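Local coordinates for protein catechol 1,2-dioxygenase (Acinetobacter sp., PDB 1DMH) that cleaves the aromatic ring of catechol between its two hydroxyl-bearing carbons, using ferric iron and dioxygen to form cis,cis-muconate, at residues Asn99-Thr104 with Met286-Lys291; Gly131-Leu136 with Arg191-Leu196; Ala114-Gly119 with Ser181-Glu186. One frame throughout, in Å; residues are numbered along the deposited sequence.

Interaction 1. Residues Asn99-Thr104 with Met286-Lys291; sequences NATPRT and MVFDLK
Where the loop after helix 80-94 reaches the end of strand 283-291 in the catalytic domain, Thr101 and Ala100 meet Lys291. The one direct hydrogen bond runs from Lys291 N to Thr101 OG1, 2.9 Å long and nearly straight (170° at the hydrogen). A chi1 of -65° places OG1 anti to the carbonyl carbon, beside the backbone N, and turns CG2 toward the Phe288 ring, whose CZ lies 4.2 Å from Thr101 CG2.

Strand 283-291 is broken at Phe288 and Asp289, and belongs to the mixed beta-sheet of the intradiol dioxygenase fold; the loop adds no strand to it and docks through the Thr101 hydroxyl, the Ala100 methyl and two waters. One water donates to both Thr101 O and Lys291 O, at 2.7 Å from each. A second joins Thr101 OG1, 2.7 Å away, to Asp289 O, so the threonine hydroxyl has two partners.

Ala100 CB rests against the aliphatic chain of Lys291, tightly at CD (3.3 Å from Ala100 CB). The lysine stays extended as far as CE and bends at chi4 (64°), carrying NZ away from the loop to Asp142 O. Leu237 of strand 237-243 touches both Thr101 and Leu290.

Interaction 2. Residues Gly131-Leu136 with Arg191-Leu196; sequences GHTLIL and RVRTIL
With CG1 beside the backbone N (chi1 -61°), Ile135 has CG2 anti to that nitrogen, while Arg191 runs extended from CG to NE; together these torsions bring the methyl over one face of the guanidinium, with Ile135 CG2 3.4 Å from Arg191 CZ. The methyl sits off-centre, toward the rim of the flat group, and Arg191 NH2 is hydrogen-bonded to Asn277 OD1.

The two side chains belong to an antiparallel pair of strands, 133-141 and 189-195, in the mixed beta-sheet of the intradiol dioxygenase domain. Their short axes come within 4.3 Å and make 149°, so the pair is appreciably twisted. Leu134 with Thr194 and Leu136 with Val192 are hydrogen-bonded pairs, each closed by two reciprocal N-H...O bonds. These four bonds are not equivalent: Leu134 N lies well above the carbonyl plane of Thr194, 45° out of it, whereas Thr194 N approaches Leu134 O almost end-on. A fifth bond, Leu196 N to His132 O, extends the pairing beyond Thr133 and Ile195, which form a non-hydrogen-bonded pair.

On one face Leu134, Leu136, Val192 and Thr194 lie together. Leu136 and Val192 point the same way, with Leu136 CB 3.7 Å from Val192 CG2, and Leu134 CD1 rests 3.8 Å from Thr194 CG2. Leu196 reaches Leu134 at about a right angle, bringing CD2 4.0 Å from Leu134 CG. This face turns inward: Leu134 touches Ile225, a catechol-binding residue, and Thr194 OG1 is hydrogen-bonded to His157.

Arg193, on the face shared with Ile135, forms a salt bridge with Glu280 through NH2. A water in the plane of its guanidinium accepts from Arg193 NH2 at 3.0 Å and is 2.9 Å from Thr133 OG1.

Interaction 3. Residues Ala114-Gly119 with Ser181-Glu186; sequences APESVG and SIITDE
Backbone hydrogen bonds join Pro115, Ser117 and Gly119 to Ser181 and Ile183. Ser181 N donates to Pro115 O, Ser117 N to Ser181 O, and Ile183 N to Ser117 O; Gly119 N then gives the short bond of the set, 2.7 Å to Ile183 O, at 169° about the hydrogen. Both oxygens of the middle of the series, Ser117 O and Ser181 O, also receive a CA-H contact, from Ile182 CA and Glu116 CA, each at 3.3 Å.

Ser117 bonding to the residues that flank its partner Ile182 is the pattern of a parallel beta pair, and the axes of strands 116-118 and 181-183 differ by only 27° in direction. Strand 116-118 thus lies alongside strand 179-183 in the mixed sheet of the dioxygenase fold, which strand 152-157 continues on the other edge of 179-183.

Side-chain packing lies mainly on the face bearing Glu116, Val118, Ser181 and Ile183. With CG anti to the backbone N (chi1 173°) and the chain extended beyond CG, Glu116 carries its carboxylate along Ile183, with Glu116 CD 3.9 Å from Ile183 CD1; Glu116 OE1 also forms a long, weak ion pair with Lys152 NZ. Val118 CG2 makes an apolar contact with Ile183 CB at 4.1 Å. On the other face, Ile182 CG2 lies 3.7 Å from Gly119 N.

Water bridges occur at both ends. One water donates to Ala114 O and lies 2.5 Å from Ser181 OG; another donates to Gly119 O and Asp185 OD2, while Asp185 OD1 accepts from the backbone N of Asn187 and Gln189.

Overall arrangement
From the N terminus, the chain leaves helix 80-94 and enters the loop 99-104, where interaction 1 opens; strand 283-291 closes it 182 residues later. Interactions 2 and 3 are nested inside that loop. Segment 114-119 comes next, then 131-136; segment 181-186 closes interaction 3 before 191-196 closes interaction 2, so these two cross. All three reach the same mixed sheet. Strand 133-141 neighbours strand 283-291, and interactions 1 and 2 touch where Met286 packs on Leu134 and Leu136 and its N probably hydrogen-bonds to Ile135 O. Interactions 2 and 3 touch at Arg191, whose O lies near Ile182 CD1 and CB near Gly119 O. Interactions 1 and 3 do not meet, their nearest atoms about 8 Å apart.

Interaction 1. Residues Asn99-Thr104 with Met286-Lys291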
ATOM      1  N   ASN A  99     -22.398  11.567  24.305  1.00 43.45           N
ATOM      2  CA  ASN A  99     -21.192  12.366  23.992  1.00 41.70           C
ATOM      3  C   ASN A  99     -21.529  13.851  23.762  1.00 40.59           C
ATOM      4  O   ASN A  99     -21.898  14.240  22.637  1.00 41.12           O
ATOM      5  CB  ASN A  99     -20.480  11.839  22.725  1.00 41.90           C
ATOM      6  CG  ASN A  99     -19.843  10.469  22.921  1.00 41.34           C
ATOM      7  OD1 ASN A  99     -18.970  10.291  23.765  1.00 41.25           O
ATOM      8  ND2 ASN A  99     -20.277   9.500  22.128  1.00 41.60           N
ATOM      9  N   ALA A 100     -21.384  14.673  24.808  1.00 37.53           N
ATOM     10  CA  ALA A 100     -21.689  16.093  24.705  1.00 34.51           C
ATOM     11  C   ALA A 100     -20.906  16.728  23.556  1.00 31.79           C
ATOM     12  O   ALA A 100     -21.503  17.315  22.658  1.00 33.03           O
ATOM     13  CB  ALA A 100     -21.379  16.795  26.015  1.00 35.34           C
ATOM     14  N   THR A 101     -19.580  16.637  23.579  1.00 27.20           N
ATOM     15  CA  THR A 101     -18.792  17.190  22.481  1.00 22.43           C
ATOM     16  C   THR A 101     -18.496  15.997  21.575  1.00 20.33           C
ATOM     17  O   THR A 101     -17.818  15.071  21.987  1.00 19.23           O
ATOM     18  CB  THR A 101     -17.464  17.804  22.968  1.00 21.47           C
ATOM     19  OG1 THR A 101     -17.735  18.935  23.808  1.00 19.28           O
ATOM     20  CG2 THR A 101     -16.624  18.247  21.787  1.00 20.07           C
ATOM     21  N   PRO A 102     -18.979  16.030  20.320  1.00 18.23           N
ATOM     22  CA  PRO A 102     -18.816  14.984  19.304  1.00 17.17           C
ATOM     23  C   PRO A 102     -17.363  14.712  18.977  1.00 15.89           C
ATOM     24  O   PRO A 102     -16.581  15.648  18.862  1.00 14.87           O
ATOM     25  CB  PRO A 102     -19.519  15.580  18.079  1.00 17.35           C
ATOM     26  CG  PRO A 102     -20.502  16.545  18.670  1.00 18.27           C
ATOM     27  CD  PRO A 102     -19.651  17.193  19.717  1.00 18.12           C
ATOM     28  N   ARG A 103     -17.007  13.440  18.814  1.00 14.25           N
ATOM     29  CA  ARG A 103     -15.642  13.095  18.432  1.00 13.35           C
ATOM     30  C   ARG A 103     -15.549  13.254  16.924  1.00 12.61           C
ATOM     31  O   ARG A 103     -16.567  13.277  16.235  1.00 12.50           O
ATOM     32  CB  ARG A 103     -15.335  11.619  18.738  1.00 12.94           C
ATOM     33  CG  ARG A 103     -16.293  10.634  18.057  1.00 14.09           C
ATOM     34  CD  ARG A 103     -15.725   9.223  18.016  1.00 14.19           C
ATOM     35  NE  ARG A 103     -15.345   8.716  19.332  1.00 14.91           N
ATOM     36  CZ  ARG A 103     -16.197   8.274  20.253  1.00 15.11           C
ATOM     37  NH1 ARG A 103     -17.499   8.247  20.005  1.00 15.01           N
ATOM     38  NH2 ARG A 103     -15.738   7.835  21.423  1.00 15.97           N
ATOM     39  N   THR A 104     -14.340  13.409  16.404  1.00 11.84           N
ATOM     40  CA  THR A 104     -14.181  13.370  14.956  1.00 11.58           C
ATOM     41  C   THR A 104     -12.746  12.943  14.689  1.00 11.70           C
ATOM     42  O   THR A 104     -12.002  12.706  15.641  1.00 11.64           O
ATOM     43  CB  THR A 104     -14.636  14.663  14.172  1.00 11.16           C
ATOM     44  OG1 THR A 104     -14.774  14.292  12.791  1.00 11.96           O
ATOM     45  CG2 THR A 104     -13.641  15.810  14.267  1.00 11.22           C
ATOM     46  N   MET A 286     -12.786  33.197  18.601  1.00 19.16           N
ATOM     47  CA  MET A 286     -13.585  31.969  18.581  1.00 19.17           C
ATOM     48  C   MET A 286     -13.632  31.445  20.010  1.00 18.53           C
ATOM     49  O   MET A 286     -12.625  31.431  20.709  1.00 18.18           O
ATOM     50  CB  MET A 286     -12.973  30.896  17.679  1.00 20.31           C
ATOM     51  CG  MET A 286     -12.895  31.270  16.200  1.00 22.58           C
ATOM     52  SD  MET A 286     -12.113  30.006  15.154  1.00 22.69           S
ATOM     53  CE  MET A 286     -13.353  28.782  15.135  1.00 23.18           C
ATOM     54  N   VAL A 287     -14.819  31.057  20.452  1.00 17.99           N
ATOM     55  CA  VAL A 287     -15.003  30.507  21.783  1.00 18.30           C
ATOM     56  C   VAL A 287     -15.448  29.063  21.542  1.00 17.95           C
ATOM     57  O   VAL A 287     -16.321  28.823  20.717  1.00 17.84           O
ATOM     58  CB  VAL A 287     -16.134  31.249  22.553  1.00 18.38           C
ATOM     59  CG1 VAL A 287     -16.281  30.681  23.961  1.00 19.17           C
ATOM     60  CG2 VAL A 287     -15.836  32.721  22.608  1.00 19.87           C
ATOM     61  N   PHE A 288     -14.844  28.097  22.216  1.00 17.60           N
ATOM     62  CA  PHE A 288     -15.284  26.718  22.030  1.00 17.87           C
ATOM     63  C   PHE A 288     -15.061  25.963  23.323  1.00 17.39           C
ATOM     64  O   PHE A 288     -13.926  25.820  23.773  1.00 17.36           O
ATOM     65  CB  PHE A 288     -14.524  26.018  20.897  1.00 17.55           C
ATOM     66  CG  PHE A 288     -15.064  24.646  20.578  1.00 19.41           C
ATOM     67  CD1 PHE A 288     -16.386  24.488  20.153  1.00 19.74           C
ATOM     68  CD2 PHE A 288     -14.285  23.508  20.752  1.00 19.75           C
ATOM     69  CE1 PHE A 288     -16.927  23.215  19.911  1.00 19.20           C
ATOM     70  CE2 PHE A 288     -14.820  22.239  20.512  1.00 19.29           C
ATOM     71  CZ  PHE A 288     -16.149  22.104  20.091  1.00 19.39           C
ATOM     72  N   ASP A 289     -16.159  25.525  23.938  1.00 18.14           N
ATOM     73  CA  ASP A 289     -16.096  24.758  25.187  1.00 18.42           C
ATOM     74  C   ASP A 289     -16.191  23.292  24.832  1.00 17.95           C
ATOM     75  O   ASP A 289     -16.866  22.920  23.859  1.00 17.62           O
ATOM     76  CB  ASP A 289     -17.267  25.055  26.127  1.00 18.83           C
ATOM     77  CG  ASP A 289     -17.363  26.501  26.515  1.00 19.73           C
ATOM     78  OD1 ASP A 289     -16.328  27.190  26.581  1.00 19.45           O
ATOM     79  OD2 ASP A 289     -18.487  26.935  26.790  1.00 19.81           O
ATOM     80  N   LEU A 290     -15.530  22.463  25.632  1.00 18.02           N
ATOM     81  CA  LEU A 290     -15.559  21.023  25.419  1.00 18.01           C
ATOM     82  C   LEU A 290     -16.016  20.338  26.690  1.00 18.11           C
ATOM     83  O   LEU A 290     -15.615  20.726  27.783  1.00 17.49           O
ATOM     84  CB  LEU A 290     -14.178  20.495  25.030  1.00 17.12           C
ATOM     85  CG  LEU A 290     -13.661  21.082  23.718  1.00 18.23           C
ATOM     86  CD1 LEU A 290     -12.937  22.366  24.061  1.00 18.97           C
ATOM     87  CD2 LEU A 290     -12.717  20.119  22.985  1.00 17.55           C
ATOM     88  N   LYS A 291     -16.866  19.325  26.537  1.00 19.06           N
ATOM     89  CA  LYS A 291     -17.373  18.562  27.677  1.00 19.85           C
ATOM     90  C   LYS A 291     -16.887  17.127  27.509  1.00 18.96           C
ATOM     91  O   LYS A 291     -17.048  16.520  26.437  1.00 18.09           O
ATOM     92  CB  LYS A 291     -18.906  18.609  27.735  1.00 21.77           C
ATOM     93  CG  LYS A 291     -19.493  17.908  28.977  1.00 25.50           C
ATOM     94  CD  LYS A 291     -21.021  18.077  29.022  1.00 28.69           C
ATOM     95  CE  LYS A 291     -21.690  17.239  30.116  1.00 29.74           C
ATOM     96  NZ  LYS A 291     -21.260  17.657  31.466  1.00 31.92           N
TER
HETATM   97  O   HOH W   1     -17.565  14.585  24.634  1.00 36.07           O
HETATM   98  O   HOH W   2     -18.376  21.299  22.674  1.00 38.26           O

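Interaction 2. Residues Gly131-Leu136 with Arg191-Leu196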
ATOM      1  N   GLY A 131      -0.856  35.941   8.183  1.00 26.98           N
ATOM      2  CA  GLY A 131      -1.602  35.445   9.314  1.00 25.15           C
ATOM      3  C   GLY A 131      -2.506  36.504   9.883  1.00 24.33           C
ATOM      4  O   GLY A 131      -2.130  37.668   9.959  1.00 24.98           O
ATOM      5  N   HIS A 132      -3.712  36.111  10.265  1.00 23.25           N
ATOM      6  CA  HIS A 132      -4.672  37.025  10.877  1.00 21.98           C
ATOM      7  C   HIS A 132      -4.798  36.546  12.325  1.00 21.08           C
ATOM      8  O   HIS A 132      -5.079  35.376  12.572  1.00 20.80           O
ATOM      9  CB  HIS A 132      -6.016  36.940  10.155  1.00 22.71           C
ATOM     10  CG  HIS A 132      -7.045  37.881  10.694  1.00 24.34           C
ATOM     11  ND1 HIS A 132      -6.838  39.240  10.778  1.00 25.04           N
ATOM     12  CD2 HIS A 132      -8.288  37.659  11.189  1.00 25.00           C
ATOM     13  CE1 HIS A 132      -7.906  39.815  11.304  1.00 24.87           C
ATOM     14  NE2 HIS A 132      -8.801  38.880  11.563  1.00 24.66           N
ATOM     15  N   THR A 133      -4.568  37.443  13.278  1.00 19.62           N
ATOM     16  CA  THR A 133      -4.622  37.089  14.693  1.00 18.37           C
ATOM     17  C   THR A 133      -5.926  36.461  15.109  1.00 17.09           C
ATOM     18  O   THR A 133      -6.986  36.959  14.773  1.00 17.27           O
ATOM     19  CB  THR A 133      -4.377  38.314  15.586  1.00 18.30           C
ATOM     20  OG1 THR A 133      -3.152  38.928  15.198  1.00 17.87           O
ATOM     21  CG2 THR A 133      -4.251  37.900  17.054  1.00 18.46           C
ATOM     22  N   LEU A 134      -5.829  35.376  15.872  1.00 16.60           N
ATOM     23  CA  LEU A 134      -6.994  34.642  16.361  1.00 16.15           C
ATOM     24  C   LEU A 134      -6.828  34.412  17.858  1.00 15.91           C
ATOM     25  O   LEU A 134      -5.782  33.923  18.289  1.00 15.84           O
ATOM     26  CB  LEU A 134      -7.069  33.262  15.685  1.00 16.21           C
ATOM     27  CG  LEU A 134      -8.363  32.445  15.608  1.00 17.81           C
ATOM     28  CD1 LEU A 134      -7.995  31.007  15.832  1.00 17.39           C
ATOM     29  CD2 LEU A 134      -9.410  32.902  16.551  1.00 16.67           C
ATOM     30  N   ILE A 135      -7.843  34.773  18.644  1.00 15.96           N
ATOM     31  CA  ILE A 135      -7.834  34.542  20.103  1.00 16.40           C
ATOM     32  C   ILE A 135      -8.846  33.391  20.231  1.00 16.95           C
ATOM     33  O   ILE A 135     -10.024  33.568  19.908  1.00 16.56           O
ATOM     34  CB  ILE A 135      -8.383  35.775  20.919  1.00 16.95           C
ATOM     35  CG1 ILE A 135      -7.510  37.004  20.672  1.00 17.85           C
ATOM     36  CG2 ILE A 135      -8.468  35.460  22.419  1.00 16.37           C
ATOM     37  CD1 ILE A 135      -6.080  36.804  21.020  1.00 20.22           C
ATOM     38  N   LEU A 136      -8.400  32.218  20.670  1.00 16.18           N
ATOM     39  CA  LEU A 136      -9.296  31.067  20.784  1.00 15.82           C
ATOM     40  C   LEU A 136      -9.338  30.699  22.265  1.00 15.66           C
ATOM     41  O   LEU A 136      -8.309  30.511  22.897  1.00 14.52           O
ATOM     42  CB  LEU A 136      -8.724  29.914  19.980  1.00 15.23           C
ATOM     43  CG  LEU A 136      -9.501  28.686  19.477  1.00 17.24           C
ATOM     44  CD1 LEU A 136      -8.533  27.519  19.584  1.00 17.05           C
ATOM     45  CD2 LEU A 136     -10.781  28.404  20.219  1.00 16.31           C
ATOM     46  N   ARG A 191      -6.822  29.415  26.881  1.00 16.53           N
ATOM     47  CA  ARG A 191      -6.901  30.550  26.003  1.00 17.41           C
ATOM     48  C   ARG A 191      -5.624  30.577  25.207  1.00 17.67           C
ATOM     49  O   ARG A 191      -4.535  30.407  25.763  1.00 18.28           O
ATOM     50  CB  ARG A 191      -7.048  31.824  26.820  1.00 19.25           C
ATOM     51  CG  ARG A 191      -7.101  33.090  25.995  1.00 22.13           C
ATOM     52  CD  ARG A 191      -7.220  34.290  26.914  1.00 25.47           C
ATOM     53  NE  ARG A 191      -6.949  35.556  26.227  1.00 28.82           N
ATOM     54  CZ  ARG A 191      -7.879  36.348  25.692  1.00 30.32           C
ATOM     55  NH1 ARG A 191      -9.172  36.018  25.789  1.00 30.55           N
ATOM     56  NH2 ARG A 191      -7.511  37.487  25.082  1.00 29.50           N
ATOM     57  N   VAL A 192      -5.736  30.734  23.896  1.00 16.79           N
ATOM     58  CA  VAL A 192      -4.530  30.803  23.102  1.00 16.82           C
ATOM     59  C   VAL A 192      -4.610  31.921  22.122  1.00 16.68           C
ATOM     60  O   VAL A 192      -5.699  32.339  21.731  1.00 16.77           O
ATOM     61  CB  VAL A 192      -4.257  29.515  22.289  1.00 16.82           C
ATOM     62  CG1 VAL A 192      -4.038  28.398  23.204  1.00 16.73           C
ATOM     63  CG2 VAL A 192      -5.418  29.210  21.360  1.00 16.40           C
ATOM     64  N   ARG A 193      -3.444  32.431  21.762  1.00 15.76           N
ATOM     65  CA  ARG A 193      -3.358  33.445  20.736  1.00 15.76           C
ATOM     66  C   ARG A 193      -2.632  32.723  19.575  1.00 15.43           C
ATOM     67  O   ARG A 193      -1.558  32.140  19.767  1.00 15.09           O
ATOM     68  CB  ARG A 193      -2.548  34.659  21.205  1.00 15.87           C
ATOM     69  CG  ARG A 193      -2.188  35.552  20.033  1.00 18.19           C
ATOM     70  CD  ARG A 193      -1.472  36.834  20.415  1.00 19.11           C
ATOM     71  NE  ARG A 193      -1.005  37.457  19.184  1.00 19.71           N
ATOM     72  CZ  ARG A 193      -0.496  38.678  19.098  1.00 19.52           C
ATOM     73  NH1 ARG A 193      -0.386  39.417  20.179  1.00 18.84           N
ATOM     74  NH2 ARG A 193      -0.112  39.154  17.921  1.00 19.02           N
ATOM     75  N   THR A 194      -3.233  32.727  18.386  1.00 14.96           N
ATOM     76  CA  THR A 194      -2.609  32.079  17.244  1.00 14.82           C
ATOM     77  C   THR A 194      -3.089  32.820  15.981  1.00 16.37           C
ATOM     78  O   THR A 194      -3.354  34.027  16.052  1.00 15.82           O
ATOM     79  CB  THR A 194      -2.983  30.584  17.209  1.00 14.04           C
ATOM     80  OG1 THR A 194      -2.242  29.938  16.175  1.00 13.96           O
ATOM     81  CG2 THR A 194      -4.471  30.392  16.982  1.00 12.97           C
ATOM     82  N   ILE A 195      -3.156  32.146  14.832  1.00 16.64           N
ATOM     83  CA  ILE A 195      -3.676  32.794  13.626  1.00 17.22           C
ATOM     84  C   ILE A 195      -4.766  31.899  13.024  1.00 17.30           C
ATOM     85  O   ILE A 195      -4.818  30.698  13.316  1.00 17.21           O
ATOM     86  CB  ILE A 195      -2.579  33.029  12.533  1.00 18.37           C
ATOM     87  CG1 ILE A 195      -1.953  31.699  12.128  1.00 19.80           C
ATOM     88  CG2 ILE A 195      -1.516  34.005  13.032  1.00 17.49           C
ATOM     89  CD1 ILE A 195      -1.009  31.810  10.954  1.00 20.80           C
ATOM     90  N   LEU A 196      -5.638  32.481  12.208  1.00 16.98           N
ATOM     91  CA  LEU A 196      -6.693  31.708  11.549  1.00 17.51           C
ATOM     92  C   LEU A 196      -6.072  30.813  10.503  1.00 16.77           C
ATOM     93  O   LEU A 196      -5.330  31.274   9.646  1.00 16.65           O
ATOM     94  CB  LEU A 196      -7.695  32.601  10.830  1.00 17.96           C
ATOM     95  CG  LEU A 196      -8.996  32.969  11.517  1.00 20.31           C
ATOM     96  CD1 LEU A 196      -9.811  33.784  10.524  1.00 21.12           C
ATOM     97  CD2 LEU A 196      -9.772  31.726  11.920  1.00 19.63           C
TER
HETATM   98  O   HOH W   3      -4.855  33.902   9.386  1.00 22.41           O
HETATM   99  O   HOH W   4      -0.535  37.626  15.422  1.00 42.99           O

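Interaction 3. Residues Ala114-Gly119 with Ser181-Glu186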
ATOM      1  N   ALA A 114       4.828  18.946  22.225  1.00 21.73           N
ATOM      2  CA  ALA A 114       4.722  20.394  22.097  1.00 21.54           C
ATOM      3  C   ALA A 114       4.916  21.098  23.432  1.00 21.99           C
ATOM      4  O   ALA A 114       4.666  20.522  24.482  1.00 21.65           O
ATOM      5  CB  ALA A 114       3.362  20.760  21.522  1.00 20.83           C
ATOM      6  N   PRO A 115       5.421  22.346  23.410  1.00 22.78           N
ATOM      7  CA  PRO A 115       5.585  23.033  24.688  1.00 23.09           C
ATOM      8  C   PRO A 115       4.258  23.070  25.445  1.00 23.55           C
ATOM      9  O   PRO A 115       3.171  23.086  24.849  1.00 22.93           O
ATOM     10  CB  PRO A 115       6.084  24.418  24.270  1.00 23.23           C
ATOM     11  CG  PRO A 115       5.623  24.542  22.836  1.00 24.15           C
ATOM     12  CD  PRO A 115       5.961  23.176  22.328  1.00 22.62           C
ATOM     13  N   GLU A 116       4.353  23.070  26.766  1.00 23.22           N
ATOM     14  CA  GLU A 116       3.171  23.070  27.608  1.00 24.43           C
ATOM     15  C   GLU A 116       3.132  24.276  28.578  1.00 23.93           C
ATOM     16  O   GLU A 116       4.174  24.748  29.027  1.00 23.64           O
ATOM     17  CB  GLU A 116       3.159  21.757  28.373  1.00 25.99           C
ATOM     18  CG  GLU A 116       2.104  21.664  29.408  1.00 29.20           C
ATOM     19  CD  GLU A 116       2.331  20.457  30.260  1.00 32.09           C
ATOM     20  OE1 GLU A 116       2.300  19.339  29.698  1.00 33.52           O
ATOM     21  OE2 GLU A 116       2.559  20.627  31.483  1.00 33.87           O
ATOM     22  N   SER A 117       1.943  24.787  28.883  1.00 22.66           N
ATOM     23  CA  SER A 117       1.837  25.911  29.810  1.00 22.13           C
ATOM     24  C   SER A 117       0.453  25.913  30.426  1.00 21.82           C
ATOM     25  O   SER A 117      -0.457  25.247  29.929  1.00 21.46           O
ATOM     26  CB  SER A 117       2.067  27.231  29.089  1.00 22.08           C
ATOM     27  OG  SER A 117       1.060  27.409  28.130  1.00 23.26           O
ATOM     28  N   VAL A 118       0.284  26.667  31.508  1.00 20.93           N
ATOM     29  CA  VAL A 118      -1.003  26.707  32.169  1.00 20.18           C
ATOM     30  C   VAL A 118      -1.844  27.878  31.717  1.00 19.90           C
ATOM     31  O   VAL A 118      -1.352  29.011  31.650  1.00 20.01           O
ATOM     32  CB  VAL A 118      -0.861  26.798  33.712  1.00 20.33           C
ATOM     33  CG1 VAL A 118      -2.268  26.871  34.366  1.00 20.39           C
ATOM     34  CG2 VAL A 118      -0.074  25.618  34.240  1.00 19.53           C
ATOM     35  N   GLY A 119      -3.105  27.572  31.400  1.00 19.12           N
ATOM     36  CA  GLY A 119      -4.098  28.555  30.999  1.00 17.50           C
ATOM     37  C   GLY A 119      -3.961  29.379  29.729  1.00 17.13           C
ATOM     38  O   GLY A 119      -4.973  29.727  29.137  1.00 16.88           O
ATOM     39  N   SER A 181       0.277  22.592  24.192  1.00 16.46           N
ATOM     40  CA  SER A 181      -0.501  21.848  25.177  1.00 16.48           C
ATOM     41  C   SER A 181      -0.823  22.879  26.232  1.00 16.31           C
ATOM     42  O   SER A 181       0.064  23.598  26.683  1.00 16.30           O
ATOM     43  CB  SER A 181       0.307  20.727  25.822  1.00 16.59           C
ATOM     44  OG  SER A 181       0.548  19.705  24.888  1.00 17.98           O
ATOM     45  N   ILE A 182      -2.085  22.973  26.608  1.00 16.77           N
ATOM     46  CA  ILE A 182      -2.482  23.925  27.627  1.00 18.49           C
ATOM     47  C   ILE A 182      -3.189  23.234  28.766  1.00 18.45           C
ATOM     48  O   ILE A 182      -4.114  22.458  28.562  1.00 18.83           O
ATOM     49  CB  ILE A 182      -3.372  25.023  27.036  1.00 19.94           C
ATOM     50  CG1 ILE A 182      -2.556  25.746  25.976  1.00 21.13           C
ATOM     51  CG2 ILE A 182      -3.858  25.999  28.135  1.00 19.64           C
ATOM     52  CD1 ILE A 182      -3.222  26.882  25.452  1.00 25.72           C
ATOM     53  N   ILE A 183      -2.711  23.487  29.974  1.00 19.13           N
ATOM     54  CA  ILE A 183      -3.315  22.902  31.165  1.00 19.17           C
ATOM     55  C   ILE A 183      -4.355  23.907  31.574  1.00 19.54           C
ATOM     56  O   ILE A 183      -4.027  25.088  31.753  1.00 18.57           O
ATOM     57  CB  ILE A 183      -2.304  22.789  32.320  1.00 19.59           C
ATOM     58  CG1 ILE A 183      -1.083  21.997  31.855  1.00 20.23           C
ATOM     59  CG2 ILE A 183      -2.994  22.214  33.554  1.00 18.59           C
ATOM     60  CD1 ILE A 183      -1.415  20.631  31.260  1.00 21.15           C
ATOM     61  N   THR A 184      -5.599  23.467  31.712  1.00 19.58           N
ATOM     62  CA  THR A 184      -6.637  24.400  32.101  1.00 20.98           C
ATOM     63  C   THR A 184      -6.341  25.003  33.487  1.00 22.03           C
ATOM     64  O   THR A 184      -5.736  24.363  34.354  1.00 21.31           O
ATOM     65  CB  THR A 184      -8.037  23.740  32.056  1.00 20.54           C
ATOM     66  OG1 THR A 184      -8.051  22.563  32.864  1.00 19.53           O
ATOM     67  CG2 THR A 184      -8.388  23.357  30.609  1.00 20.01           C
ATOM     68  N   ASP A 185      -6.745  26.257  33.663  1.00 23.58           N
ATOM     69  CA  ASP A 185      -6.528  26.988  34.910  1.00 25.02           C
ATOM     70  C   ASP A 185      -7.626  26.703  35.946  1.00 26.12           C
ATOM     71  O   ASP A 185      -8.497  25.851  35.724  1.00 25.50           O
ATOM     72  CB  ASP A 185      -6.462  28.486  34.595  1.00 24.72           C
ATOM     73  CG  ASP A 185      -7.774  29.026  34.043  1.00 24.61           C
ATOM     74  OD1 ASP A 185      -8.833  28.393  34.252  1.00 24.58           O
ATOM     75  OD2 ASP A 185      -7.753  30.104  33.411  1.00 25.35           O
ATOM     76  N   GLU A 186      -7.576  27.446  37.059  1.00 27.69           N
ATOM     77  CA  GLU A 186      -8.513  27.332  38.199  1.00 29.05           C
ATOM     78  C   GLU A 186      -9.981  27.354  37.831  1.00 28.54           C
ATOM     79  O   GLU A 186     -10.829  26.932  38.609  1.00 29.03           O
ATOM     80  CB  GLU A 186      -8.286  28.469  39.204  1.00 31.56           C
ATOM     81  CG  GLU A 186      -6.848  28.688  39.600  1.00 36.43           C
ATOM     82  CD  GLU A 186      -6.003  29.195  38.436  1.00 39.63           C
ATOM     83  OE1 GLU A 186      -6.313  30.304  37.931  1.00 41.59           O
ATOM     84  OE2 GLU A 186      -5.040  28.490  38.029  1.00 41.47           O
TER
HETATM   85  O   HOH W   5       2.755  18.627  25.450  1.00 28.33           O
HETATM   86  O   HOH W   6      -7.198  30.429  30.277  1.00 31.26           O